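Local coordinates for protein alginate lyase (Bacteroides ovatus, PDB 3NNB) that probably cleaves the polysaccharide alginate by beta-elimination, leaving an unsaturated sugar at the new end, at residues L131-W134 with F135-K139; W198-Q201 with L202-M206; V211-E214 with E215-K219; L242-K245 with T246-F250; G263-P266 with L267-A270. All blocks are in the same frame, centred on the assembly; numbering follows the deposited sequence. Where two conformers were deposited one is given.

Contact 1 of 5, residues L131-W134 with F135-K139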
loop_
_atom_site.group_PDB
_atom_site.type_symbol
_atom_site.label_atom_id
_atom_site.label_comp_id
_atom_site.label_asym_id
_atom_site.label_seq_id
_atom_site.Cartn_x
_atom_site.Cartn_y
_atom_site.Cartn_z
ATOM N N LEU A 131 1.992 -14.895 9.943
ATOM C CA LEU A 131 2.513 -15.263 8.616
ATOM C C LEU A 131 2.350 -16.769 8.325
ATOM O O LEU A 131 2.048 -17.153 7.190
ATOM C CB LEU A 131 3.967 -14.904 8.529
ATOM C CG LEU A 131 4.301 -13.427 8.465
ATOM C CD1 LEU A 131 5.847 -13.180 8.593
ATOM C CD2 LEU A 131 3.697 -12.689 7.210
ATOM N N ASN A 132 2.614 -17.612 9.328
ATOM C CA ASN A 132 2.386 -19.066 9.186
ATOM C C ASN A 132 0.940 -19.349 8.818
ATOM O O ASN A 132 0.645 -20.067 7.844
ATOM C CB ASN A 132 2.708 -19.837 10.496
ATOM C CG ASN A 132 4.189 -20.011 10.727
ATOM O OD1 ASN A 132 4.958 -20.074 9.789
ATOM N ND2 ASN A 132 4.580 -20.170 11.985
ATOM N N VAL A 133 0.038 -18.761 9.585
ATOM C CA VAL A 133 -1.389 -19.023 9.393
ATOM C C VAL A 133 -1.832 -18.520 8.015
ATOM O O VAL A 133 -2.545 -19.207 7.285
ATOM C CB VAL A 133 -2.232 -18.430 10.510
ATOM C CG1 VAL A 133 -3.728 -18.548 10.167
ATOM C CG2 VAL A 133 -1.894 -19.150 11.848
ATOM N N TRP A 134 -1.390 -17.334 7.643
ATOM C CA TRP A 134 -1.860 -16.736 6.386
ATOM C C TRP A 134 -1.250 -17.326 5.122
ATOM O O TRP A 134 -1.950 -17.497 4.118
ATOM C CB TRP A 134 -1.661 -15.205 6.377
ATOM C CG TRP A 134 -2.361 -14.565 5.221
ATOM C CD1 TRP A 134 -1.885 -14.374 3.965
ATOM C CD2 TRP A 134 -3.737 -14.165 5.195
ATOM N NE1 TRP A 134 -2.871 -13.829 3.157
ATOM C CE2 TRP A 134 -4.021 -13.728 3.883
ATOM C CE3 TRP A 134 -4.755 -14.127 6.161
ATOM C CZ2 TRP A 134 -5.278 -13.239 3.508
ATOM C CZ3 TRP A 134 -5.993 -13.626 5.802
ATOM C CH2 TRP A 134 -6.259 -13.224 4.476
ATOM N N PHE A 135 0.054 -17.582 5.152
ATOM C CA PHE A 135 0.849 -17.941 3.998
ATOM C C PHE A 135 1.395 -19.371 3.893
ATOM O O PHE A 135 1.639 -19.829 2.769
ATOM C CB PHE A 135 2.069 -17.028 3.885
ATOM C CG PHE A 135 1.751 -15.588 3.591
ATOM C CD1 PHE A 135 1.467 -15.155 2.287
ATOM C CD2 PHE A 135 1.744 -14.638 4.619
ATOM C CE1 PHE A 135 1.177 -13.841 2.018
ATOM C CE2 PHE A 135 1.411 -13.310 4.344
ATOM C CZ PHE A 135 1.164 -12.912 3.030
ATOM N N LEU A 136 1.735 -20.010 5.019
ATOM C CA LEU A 136 2.601 -21.209 5.008
ATOM C C LEU A 136 1.928 -22.487 5.464
ATOM O O LEU A 136 2.290 -23.565 4.960
ATOM C CB LEU A 136 3.878 -20.987 5.827
ATOM C CG LEU A 136 4.650 -19.699 5.472
ATOM C CD1 LEU A 136 5.875 -19.533 6.419
ATOM C CD2 LEU A 136 5.074 -19.714 4.002
ATOM N N ASP A 137 0.981 -22.401 6.393
ATOM C CA ASP A 137 0.365 -23.599 6.969
ATOM C C ASP A 137 -0.572 -24.207 5.910
ATOM O O ASP A 137 -1.438 -23.514 5.342
ATOM C CB ASP A 137 -0.473 -23.250 8.197
ATOM C CG ASP A 137 0.347 -22.850 9.438
ATOM O OD1 ASP A 137 1.569 -23.093 9.464
ATOM O OD2 ASP A 137 -0.296 -22.264 10.378
ATOM N N ALA A 138 -0.441 -25.512 5.673
ATOM C CA ALA A 138 -1.248 -26.178 4.646
ATOM C C ALA A 138 -2.732 -26.037 4.881
ATOM O O ALA A 138 -3.496 -25.918 3.911
ATOM C CB ALA A 138 -0.877 -27.721 4.558
ATOM N N LYS A 139 -3.162 -26.074 6.139
ATOM C CA LYS A 139 -4.579 -26.074 6.455
ATOM C C LYS A 139 -5.244 -24.742 6.150
ATOM O O LYS A 139 -6.458 -24.691 5.978
ATOM C CB LYS A 139 -4.824 -26.461 7.928
ATOM C CG LYS A 139 -4.605 -27.966 8.196
ATOM C CD LYS A 139 -5.023 -28.321 9.631
ATOM C CE LYS A 139 -4.342 -29.590 10.155
ATOM N NZ LYS A 139 -4.673 -29.826 11.615
#

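Contact 2 of 5, residues W198-Q201 with L202-M206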
loop_
_atom_site.group_PDB
_atom_site.type_symbol
_atom_site.label_atom_id
_atom_site.label_comp_id
_atom_site.label_asym_id
_atom_site.label_seq_id
_atom_site.Cartn_x
_atom_site.Cartn_y
_atom_site.Cartn_z
ATOM N N TRP A 198 6.575 -17.934 -1.619
ATOM C CA TRP A 198 5.211 -17.434 -1.876
ATOM C C TRP A 198 5.234 -16.224 -2.814
ATOM O O TRP A 198 4.517 -16.197 -3.824
ATOM C CB TRP A 198 4.502 -17.089 -0.565
ATOM C CG TRP A 198 3.025 -16.877 -0.721
ATOM C CD1 TRP A 198 2.046 -17.808 -0.475
ATOM C CD2 TRP A 198 2.345 -15.671 -1.077
ATOM N NE1 TRP A 198 0.827 -17.277 -0.700
ATOM C CE2 TRP A 198 0.965 -15.964 -1.061
ATOM C CE3 TRP A 198 2.755 -14.380 -1.385
ATOM C CZ2 TRP A 198 0.006 -15.032 -1.367
ATOM C CZ3 TRP A 198 1.797 -13.451 -1.688
ATOM C CH2 TRP A 198 0.432 -13.784 -1.672
ATOM N N PHE A 199 6.090 -15.235 -2.517
ATOM C CA PHE A 199 6.162 -14.034 -3.336
ATOM C C PHE A 199 6.734 -14.374 -4.723
ATOM O O PHE A 199 6.406 -13.719 -5.681
ATOM C CB PHE A 199 6.954 -12.916 -2.635
ATOM C CG PHE A 199 6.099 -12.098 -1.709
ATOM C CD1 PHE A 199 5.279 -11.083 -2.221
ATOM C CD2 PHE A 199 6.012 -12.407 -0.331
ATOM C CE1 PHE A 199 4.451 -10.371 -1.403
ATOM C CE2 PHE A 199 5.164 -11.683 0.474
ATOM C CZ PHE A 199 4.379 -10.661 -0.063
ATOM N N THR A 200 7.598 -15.380 -4.830
ATOM C CA THR A 200 8.155 -15.784 -6.150
ATOM C C THR A 200 7.006 -16.289 -7.016
ATOM O O THR A 200 6.904 -15.920 -8.180
ATOM C CB THR A 200 9.231 -16.867 -6.003
ATOM O OG1 THR A 200 10.389 -16.337 -5.317
ATOM C CG2 THR A 200 9.620 -17.424 -7.349
ATOM N N GLN A 201 6.131 -17.119 -6.428
ATOM C CA GLN A 201 4.966 -17.622 -7.113
ATOM C C GLN A 201 3.975 -16.543 -7.475
ATOM O O GLN A 201 3.427 -16.512 -8.568
ATOM C CB GLN A 201 4.300 -18.712 -6.331
ATOM C CG GLN A 201 5.099 -19.983 -6.312
ATOM C CD GLN A 201 4.376 -21.056 -5.497
ATOM O OE1 GLN A 201 4.464 -21.079 -4.292
ATOM N NE2 GLN A 201 3.648 -21.912 -6.167
ATOM N N LEU A 202 3.750 -15.612 -6.569
ATOM C CA LEU A 202 2.910 -14.463 -6.897
ATOM C C LEU A 202 3.433 -13.670 -8.092
ATOM O O LEU A 202 2.669 -13.316 -8.975
ATOM C CB LEU A 202 2.774 -13.547 -5.678
ATOM C CG LEU A 202 1.907 -12.306 -5.900
ATOM C CD1 LEU A 202 0.413 -12.667 -6.188
ATOM C CD2 LEU A 202 2.034 -11.289 -4.783
ATOM N N VAL A 203 4.726 -13.367 -8.104
ATOM C CA VAL A 203 5.360 -12.654 -9.214
ATOM C C VAL A 203 5.238 -13.410 -10.545
ATOM O O VAL A 203 4.878 -12.785 -11.566
ATOM C CB VAL A 203 6.825 -12.249 -8.929
ATOM C CG1 VAL A 203 7.495 -11.687 -10.269
ATOM C CG2 VAL A 203 6.881 -11.189 -7.762
ATOM N N GLU A 204 5.420 -14.723 -10.507
ATOM C CA GLU A 204 5.162 -15.561 -11.675
ATOM C C GLU A 204 3.726 -15.418 -12.168
ATOM O O GLU A 204 3.494 -15.314 -13.366
ATOM C CB GLU A 204 5.470 -17.025 -11.363
ATOM C CG GLU A 204 6.968 -17.272 -11.296
ATOM C CD GLU A 204 7.328 -18.681 -10.888
ATOM O OE1 GLU A 204 6.487 -19.418 -10.366
ATOM O OE2 GLU A 204 8.498 -19.020 -11.092
ATOM N N TRP A 205 2.767 -15.436 -11.244
ATOM C CA TRP A 205 1.387 -15.259 -11.617
ATOM C C TRP A 205 1.168 -13.859 -12.190
ATOM O O TRP A 205 0.425 -13.700 -13.176
ATOM C CB TRP A 205 0.492 -15.510 -10.392
ATOM C CG TRP A 205 -0.943 -15.317 -10.666
ATOM C CD1 TRP A 205 -1.788 -16.205 -11.275
ATOM C CD2 TRP A 205 -1.708 -14.143 -10.407
ATOM N NE1 TRP A 205 -3.047 -15.655 -11.384
ATOM C CE2 TRP A 205 -3.028 -14.387 -10.878
ATOM C CE3 TRP A 205 -1.412 -12.888 -9.865
ATOM C CZ2 TRP A 205 -4.024 -13.427 -10.808
ATOM C CZ3 TRP A 205 -2.412 -11.953 -9.776
ATOM C CH2 TRP A 205 -3.709 -12.225 -10.257
HETATM N N MSE A 206 1.745 -12.830 -11.562
HETATM C CA MSE A 206 1.555 -11.440 -12.023
HETATM C C MSE A 206 2.049 -11.247 -13.465
HETATM O O MSE A 206 1.461 -10.495 -14.235
HETATM C CB MSE A 206 2.280 -10.466 -11.120
HETATM C CG MSE A 206 1.581 -10.298 -9.788
HETATM SE SE MSE A 206 2.634 -9.247 -8.530
HETATM C CE MSE A 206 2.488 -7.536 -9.369
#

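Contact 3 of 5, residues V211-E214 with E215-K219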
loop_
_atom_site.group_PDB
_atom_site.type_symbol
_atom_site.label_atom_id
_atom_site.label_comp_id
_atom_site.label_asym_id
_atom_site.label_seq_id
_atom_site.Cartn_x
_atom_site.Cartn_y
_atom_site.Cartn_z
ATOM N N VAL A 211 -5.715 -12.030 -15.635
ATOM C CA VAL A 211 -6.354 -11.164 -14.643
ATOM C C VAL A 211 -5.345 -10.113 -14.222
ATOM O O VAL A 211 -5.635 -8.887 -14.229
ATOM C CB VAL A 211 -6.886 -12.003 -13.466
ATOM C CG1 VAL A 211 -7.464 -11.091 -12.343
ATOM C CG2 VAL A 211 -7.951 -12.999 -13.948
ATOM N N ALA A 212 -4.116 -10.547 -13.913
ATOM C CA ALA A 212 -3.063 -9.591 -13.551
ATOM C C ALA A 212 -2.752 -8.649 -14.716
ATOM O O ALA A 212 -2.504 -7.470 -14.504
ATOM C CB ALA A 212 -1.804 -10.320 -13.072
ATOM N N ALA A 213 -2.763 -9.160 -15.954
ATOM C CA ALA A 213 -2.497 -8.380 -17.132
ATOM C C ALA A 213 -3.458 -7.218 -17.266
ATOM O O ALA A 213 -3.063 -6.140 -17.741
ATOM C CB ALA A 213 -2.567 -9.282 -18.422
ATOM N N GLU A 214 -4.724 -7.426 -16.857
ATOM C CA GLU A 214 -5.735 -6.362 -16.846
ATOM C C GLU A 214 -5.247 -5.194 -15.971
ATOM O O GLU A 214 -5.405 -4.012 -16.328
ATOM C CB GLU A 214 -7.123 -6.859 -16.345
ATOM C CG GLU A 214 -7.708 -8.147 -17.006
ATOM C CD GLU A 214 -8.978 -8.667 -16.299
ATOM O OE1 GLU A 214 -9.541 -7.861 -15.535
ATOM O OE2 GLU A 214 -9.405 -9.858 -16.486
ATOM N N GLU A 215 -4.669 -5.509 -14.813
ATOM C CA GLU A 215 -4.149 -4.467 -13.917
ATOM C C GLU A 215 -2.931 -3.774 -14.513
ATOM O O GLU A 215 -2.759 -2.559 -14.420
ATOM C CB GLU A 215 -3.789 -5.060 -12.547
ATOM C CG GLU A 215 -3.516 -3.976 -11.479
ATOM C CD GLU A 215 -4.777 -3.351 -10.870
ATOM O OE1 GLU A 215 -5.794 -3.204 -11.603
ATOM O OE2 GLU A 215 -4.704 -2.962 -9.666
ATOM N N GLN A 216 -2.054 -4.571 -15.122
ATOM C CA GLN A 216 -0.842 -4.032 -15.722
ATOM C C GLN A 216 -1.188 -2.978 -16.784
ATOM O O GLN A 216 -0.498 -1.980 -16.897
ATOM C CB GLN A 216 0.026 -5.144 -16.317
ATOM C CG GLN A 216 1.423 -4.675 -16.767
ATOM C CD GLN A 216 1.461 -4.026 -18.157
ATOM O OE1 GLN A 216 0.655 -4.348 -19.038
ATOM N NE2 GLN A 216 2.399 -3.063 -18.341
ATOM N N ARG A 217 -2.263 -3.215 -17.550
ATOM C CA ARG A 217 -2.707 -2.349 -18.647
ATOM C C ARG A 217 -3.498 -1.153 -18.196
ATOM O O ARG A 217 -3.845 -0.301 -19.023
ATOM C CB ARG A 217 -3.641 -3.117 -19.602
ATOM C CG ARG A 217 -3.022 -4.266 -20.366
ATOM C CD ARG A 217 -3.989 -4.715 -21.488
ATOM N NE ARG A 217 -5.280 -5.241 -21.008
ATOM C CZ ARG A 217 -5.514 -6.531 -20.726
ATOM N NH1 ARG A 217 -4.543 -7.429 -20.856
ATOM N NH2 ARG A 217 -6.717 -6.927 -20.305
ATOM N N ALA A 218 -3.888 -1.131 -16.911
ATOM C CA ALA A 218 -4.728 -0.059 -16.397
ATOM C C ALA A 218 -4.066 1.306 -16.562
ATOM O O ALA A 218 -2.867 1.460 -16.399
ATOM C CB ALA A 218 -5.129 -0.317 -14.909
ATOM N N LYS A 219 -4.869 2.304 -16.936
ATOM C CA LYS A 219 -4.386 3.622 -17.262
ATOM C C LYS A 219 -4.303 4.592 -16.087
ATOM O O LYS A 219 -3.763 5.694 -16.224
ATOM C CB LYS A 219 -5.298 4.227 -18.325
ATOM C CG LYS A 219 -5.296 3.422 -19.620
ATOM C CD LYS A 219 -6.001 4.167 -20.742
ATOM C CE LYS A 219 -6.060 3.302 -22.004
ATOM N NZ LYS A 219 -4.694 2.841 -22.405
HETATM O O HOH W 1 -0.560 -6.401 -19.619
#

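Contact 4 of 5, residues L242-K245 with T246-F250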
loop_
_atom_site.group_PDB
_atom_site.type_symbol
_atom_site.label_atom_id
_atom_site.label_comp_id
_atom_site.label_asym_id
_atom_site.label_seq_id
_atom_site.Cartn_x
_atom_site.Cartn_y
_atom_site.Cartn_z
ATOM N N LEU A 242 14.359 -7.723 -12.950
ATOM C CA LEU A 242 12.968 -7.387 -13.219
ATOM C C LEU A 242 12.611 -6.055 -12.553
ATOM O O LEU A 242 11.879 -5.258 -13.132
ATOM C CB LEU A 242 12.009 -8.473 -12.693
ATOM C CG LEU A 242 10.497 -8.259 -12.867
ATOM C CD1 LEU A 242 10.024 -7.964 -14.307
ATOM C CD2 LEU A 242 9.719 -9.524 -12.336
ATOM N N ALA A 243 13.090 -5.836 -11.334
ATOM C CA ALA A 243 12.869 -4.570 -10.630
ATOM C C ALA A 243 13.472 -3.414 -11.412
ATOM O O ALA A 243 12.803 -2.401 -11.643
ATOM C CB ALA A 243 13.448 -4.606 -9.215
HETATM N N MSE A 244 14.729 -3.579 -11.862
HETATM C CA MSE A 244 15.403 -2.535 -12.653
HETATM C C MSE A 244 14.633 -2.187 -13.939
HETATM O O MSE A 244 14.447 -0.994 -14.259
HETATM C CB MSE A 244 16.855 -2.969 -12.958
HETATM C CG MSE A 244 17.772 -1.867 -13.420
HETATM SE SE MSE A 244 18.190 -0.621 -11.994
HETATM C CE MSE A 244 19.247 -1.764 -10.833
ATOM N N LYS A 245 14.183 -3.200 -14.656
ATOM C CA LYS A 245 13.433 -2.998 -15.886
ATOM C C LYS A 245 12.151 -2.202 -15.625
ATOM O O LYS A 245 11.828 -1.281 -16.352
ATOM C CB LYS A 245 13.086 -4.327 -16.538
ATOM C CG LYS A 245 12.071 -4.219 -17.656
ATOM C CD LYS A 245 11.663 -5.598 -18.165
ATOM C CE LYS A 245 11.011 -5.513 -19.538
ATOM N NZ LYS A 245 9.691 -4.816 -19.507
ATOM N N THR A 246 11.416 -2.601 -14.587
ATOM C CA THR A 246 10.129 -1.991 -14.260
ATOM C C THR A 246 10.351 -0.525 -13.861
ATOM O O THR A 246 9.599 0.366 -14.251
ATOM C CB THR A 246 9.421 -2.807 -13.156
ATOM O OG1 THR A 246 9.350 -4.171 -13.572
ATOM C CG2 THR A 246 7.986 -2.275 -12.898
ATOM N N ILE A 247 11.403 -0.283 -13.101
ATOM C CA ILE A 247 11.785 1.099 -12.717
ATOM C C ILE A 247 12.135 1.953 -13.925
ATOM O O ILE A 247 11.668 3.090 -14.070
ATOM C CB ILE A 247 12.937 1.094 -11.701
ATOM C CG1 ILE A 247 12.447 0.514 -10.348
ATOM C CG2 ILE A 247 13.510 2.522 -11.481
ATOM C CD1 ILE A 247 13.551 0.166 -9.339
ATOM N N GLN A 248 12.970 1.414 -14.808
ATOM C CA GLN A 248 13.424 2.185 -15.958
ATOM C C GLN A 248 12.306 2.542 -16.901
ATOM O O GLN A 248 12.335 3.612 -17.486
ATOM C CB GLN A 248 14.590 1.460 -16.643
ATOM C CG GLN A 248 15.841 1.602 -15.724
ATOM C CD GLN A 248 17.027 0.757 -16.116
ATOM O OE1 GLN A 248 16.938 -0.114 -16.984
ATOM N NE2 GLN A 248 18.144 0.983 -15.429
ATOM N N GLU A 249 11.293 1.691 -16.993
ATOM C CA GLU A 249 10.134 1.941 -17.835
ATOM C C GLU A 249 9.045 2.808 -17.196
ATOM O O GLU A 249 8.133 3.301 -17.887
ATOM C CB GLU A 249 9.537 0.618 -18.293
ATOM C CG GLU A 249 10.486 -0.152 -19.162
ATOM C CD GLU A 249 9.917 -1.475 -19.654
ATOM O OE1 GLU A 249 8.777 -1.866 -19.309
ATOM O OE2 GLU A 249 10.646 -2.117 -20.418
ATOM N N PHE A 250 9.143 2.999 -15.875
ATOM C CA PHE A 250 8.067 3.628 -15.097
ATOM C C PHE A 250 7.762 5.095 -15.492
ATOM O O PHE A 250 6.596 5.453 -15.629
ATOM C CB PHE A 250 8.365 3.434 -13.603
ATOM C CG PHE A 250 7.344 3.984 -12.646
ATOM C CD1 PHE A 250 6.264 3.194 -12.224
ATOM C CD2 PHE A 250 7.503 5.243 -12.095
ATOM C CE1 PHE A 250 5.381 3.668 -11.292
ATOM C CE2 PHE A 250 6.613 5.717 -11.177
ATOM C CZ PHE A 250 5.582 4.906 -10.746
#

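Contact 5 of 5, residues G263-P266 with L267-A270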
loop_
_atom_site.group_PDB
_atom_site.type_symbol
_atom_site.label_atom_id
_atom_site.label_comp_id
_atom_site.label_asym_id
_atom_site.label_seq_id
_atom_site.Cartn_x
_atom_site.Cartn_y
_atom_site.Cartn_z
ATOM N N GLY A 263 0.410 19.235 -14.039
ATOM C CA GLY A 263 0.316 18.428 -12.834
ATOM C C GLY A 263 -0.982 17.705 -12.555
ATOM O O GLY A 263 -1.038 16.875 -11.676
ATOM N N LYS A 264 -2.026 18.011 -13.297
ATOM C CA LYS A 264 -3.291 17.334 -13.094
ATOM C C LYS A 264 -3.189 15.848 -13.416
ATOM O O LYS A 264 -2.508 15.464 -14.371
ATOM C CB LYS A 264 -4.397 17.969 -13.943
ATOM C CG LYS A 264 -4.867 19.373 -13.506
ATOM C CD LYS A 264 -6.081 19.859 -14.268
ATOM C CE LYS A 264 -6.442 21.287 -13.882
ATOM N NZ LYS A 264 -5.499 22.264 -14.445
ATOM N N GLN A 265 -3.906 15.024 -12.659
ATOM C CA GLN A 265 -4.020 13.619 -12.971
ATOM C C GLN A 265 -5.483 13.366 -13.328
ATOM O O GLN A 265 -6.319 13.075 -12.450
ATOM C CB GLN A 265 -3.605 12.728 -11.796
ATOM C CG GLN A 265 -2.207 13.006 -11.239
ATOM C CD GLN A 265 -1.983 12.284 -9.921
ATOM O OE1 GLN A 265 -2.184 11.072 -9.845
ATOM N NE2 GLN A 265 -1.698 13.029 -8.870
ATOM N N PRO A 266 -5.816 13.548 -14.598
ATOM C CA PRO A 266 -7.241 13.624 -14.949
ATOM C C PRO A 266 -8.067 12.406 -14.580
ATOM O O PRO A 266 -9.261 12.572 -14.295
ATOM C CB PRO A 266 -7.231 13.824 -16.480
ATOM C CG PRO A 266 -5.855 13.657 -16.925
ATOM C CD PRO A 266 -4.950 13.807 -15.744
ATOM N N LEU A 267 -7.489 11.208 -14.631
ATOM C CA LEU A 267 -8.276 10.014 -14.320
ATOM C C LEU A 267 -8.596 9.899 -12.829
ATOM O O LEU A 267 -9.577 9.239 -12.462
ATOM C CB LEU A 267 -7.597 8.742 -14.811
ATOM C CG LEU A 267 -7.364 8.670 -16.322
ATOM C CD1 LEU A 267 -6.503 7.434 -16.731
ATOM C CD2 LEU A 267 -8.726 8.715 -17.089
ATOM N N GLU A 268 -7.766 10.521 -11.988
ATOM C CA GLU A 268 -8.041 10.622 -10.563
ATOM C C GLU A 268 -8.987 11.796 -10.258
ATOM O O GLU A 268 -9.845 11.700 -9.393
ATOM C CB GLU A 268 -6.753 10.763 -9.777
ATOM C CG GLU A 268 -5.644 9.771 -10.194
ATOM C CD GLU A 268 -6.100 8.335 -10.220
ATOM O OE1 GLU A 268 -7.021 7.958 -9.426
ATOM O OE2 GLU A 268 -5.560 7.585 -11.079
ATOM N N LEU A 269 -8.840 12.921 -10.963
ATOM C CA LEU A 269 -9.690 14.096 -10.699
ATOM C C LEU A 269 -11.148 13.879 -11.108
ATOM O O LEU A 269 -12.016 14.637 -10.675
ATOM C CB LEU A 269 -9.115 15.340 -11.419
ATOM C CG LEU A 269 -7.750 15.792 -10.846
ATOM C CD1 LEU A 269 -7.117 16.927 -11.713
ATOM C CD2 LEU A 269 -7.914 16.212 -9.350
ATOM N N ALA A 270 -11.398 12.877 -11.946
ATOM C CA ALA A 270 -12.775 12.573 -12.373
ATOM C C ALA A 270 -13.533 11.784 -11.305
ATOM O O ALA A 270 -14.750 11.575 -11.448
ATOM C CB ALA A 270 -12.767 11.781 -13.658
#

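Contact 1 of 5, residues L131-W134 with F135-K139
The ring of F135 is met by the adjacent W134 over one face and by L131, one turn earlier, near its edge. W134 reaches it with the edge of its indole: CD1 sits above the centre of the phenyl ring, 3.4 Å from its plane, and the two rings form a T-shaped pair with planes at 67°. Because W134 carries CG anti to its backbone N (chi1 -169°) whereas F135 has CG beside its own, the rings of these adjacent residues converge instead of splaying apart. L131 closes in from its CD2 branch, 3.7 Å from CE2 of F135, and its carbonyl O lies at the phenyl edge, in plane. This is the last turn of helix 121-136 in a mainly helical fold, consistent with the six-hairpin (alpha/alpha) toroid of this clan. F135 packs on M104 of helix 98-118 and M174 of helix 171-180, with W198 making another edge-to-face pair with it. Further along, the helix widens into a pi-type turn. There O of N132 is gripped twice, by N of L136 at 3.0 Å and by N of D137 at 2.8 Å, the two donors arriving from opposite faces of the carbonyl plane. The N132 side chain crosses that of L136 at a slant, OD1 3.5 Å from CD1, while its CB meets OD1 of D137 at 3.6 Å.

Contact 2 of 5, residues W198-Q201 with L202-M206
L202 leans back against the aromatic pair one turn earlier, W198 and F199, and its side chain can be followed outward atom by atom. CB meets backbone oxygens, 3.6 Å from the carbonyl O of F199 and 3.7 Å from that of W198. With CG anti to the backbone N (chi1 -180°), the chain then swings along the buried side of the helix, and of its two methyls CD2 is the one that reaches the rings, 3.8 Å from CZ3 of W198 and 4.1 Å from CD1 of F199. Against the indole the leucine comes in at a slant; beside F199 it runs alongside, both side chains pointing the same way. The two aromatic residues are themselves in contact, CE3 of W198 standing over the centre of one face of the F199 ring. All of this belongs to the middle of helix 189-208, a regular alpha-helix, where N of L202 donates to O of W198 at 2.9 Å and N of V203 to O of F199 at 3.0 Å. Y233 of helix 221-236 packs on L202, and the indole NE1 of W198 is satisfied by the carbonyl O of M142. On the exposed side E204, extended beyond CG, has its CG 3.4 Å from the carbonyl O of T200.

Contact 3 of 5, residues V211-E214 with E215-K219
R217, in the conformer described, sets CG beside its backbone N (chi1 -65°) and then bends at chi3 (-63°), a pair of turns that carries its guanidinium back over the preceding turn to A213 and E214. The flat group lies with one face toward the backbone: O of A213 and CA of E214 both stand 3.6 Å from its plane, each offset toward the rim. At its ends, NH1 meets CB of A213 at 3.6 Å and NH2 meets CG of E214, also one of two conformers, at 3.7 Å, so the approach to the glutamate is through its aliphatic part. The same carbonyl O of A213 accepts the backbone N of R217 at 3.0 Å. A water donates to it as well, and in the conformer described also to OE1 of Q216, though that short bond is doubtful. One helical bond earlier, N of Q216 is held by O of A212. These bonds lie in the final part of the short helix 210-216. The carboxylate of E214 turns elsewhere, its OE1 taking the backbone N of G162, and OE2 of E215 is hydrogen-bonded to ND1 of H222 on helix 221-236. With OE2 of E214 still 5.5 Å from NH2 of R217, the opposite charges can attract only at a distance; the positive group lying over carbonyl oxygen near the C-terminal end of the helix would be expected to interact favourably with the helix dipole.

Contact 4 of 5, residues L242-K245 with T246-F250
T246 docks on L242 through its hydroxyl, and that inner side of the helix is the tight part of the contact. O of L242 accepts two bonds, from opposite faces of its plane, by OG1 of T246 at 2.8 Å and by the backbone N of T246 at 3.1 Å; the hydroxyl reaches it because OG1 lies beside the backbone N (chi1 -53°). Next to it, CG1 of I247 presses to 3.2 Å from O of A243. The solvent side rests on long side chains, some deposited in two conformers. In those described K245, extended until a bend at chi4, brings NZ into a salt bridge with E249, 3.0 Å from OE2 on its syn side but 33° out of the carboxylate plane, with a weak second bond to OE1, and CG of selenomethionine M244 meets NE2 of Q248 at 3.5 Å. Within helix 240-258 the buried residues T246 and I247 face helix 221-236, I247 also reaching M288 and A292 of helix 274-293, while L242 leans on V203 and Q207 of helix 189-208.

Contact 5 of 5, residues G263-P266 with L267-A270
The carbonyl O of Q265 receives two backbone donors of the following turn: N of L269 at 2.9 Å, approaching nearly along the C=O axis, and N of E268 at 3.0 Å, a weak bond bent to 130°. CG of L269 lies 3.5 Å from the same oxygen. From there the leucine sends CD1 back to the lysine before the helix, 3.7 Å from CB of K264, and the two side chains cross at about a right angle. Q265 occupies the N-cap position of the short helix 266-269, with P266 opening its first turn, so the contact is a helix start that follows the loop after helix 240-258. CG of E268, set beside the backbone N (chi1 -46°), lies 3.7 Å from OE1 and 3.9 Å from CB of Q265. The polar ends of both are engaged elsewhere: OE1 of Q265 accepts from N281 on helix 274-293, and OE2 of E268 from the backbone N of N221. F316 of helix 310-317 packs on both K264 and L269, and NZ of K264 forms a salt bridge with D262. On the exposed side, N of A270 makes a weak bond to O of P266 at 3.2 Å.

The five contacts follow one another along the chain, and contact 2 touches contacts 1, 3 and 4. The closest approach to contact 1 is 3.5 Å, between CE2 of W198 and CD1 of F135, and to contact 4 it is 3.7 Å, between CG1 of V203 and CD2 of L242. Contact 3 is met where CZ3 of W205 packs 3.7 Å from CB of A212. Contact 3 in turn reaches contact 5, O of K219 lying 3.3 Å from CD1 of L267. Contacts 1 and 5 lie on opposite sides of the chain's centre, their own centres about 40 Å apart. The bound sodium ion, held at E182, S184 and F187, is about 11 Å from the L131 side chain of contact 1.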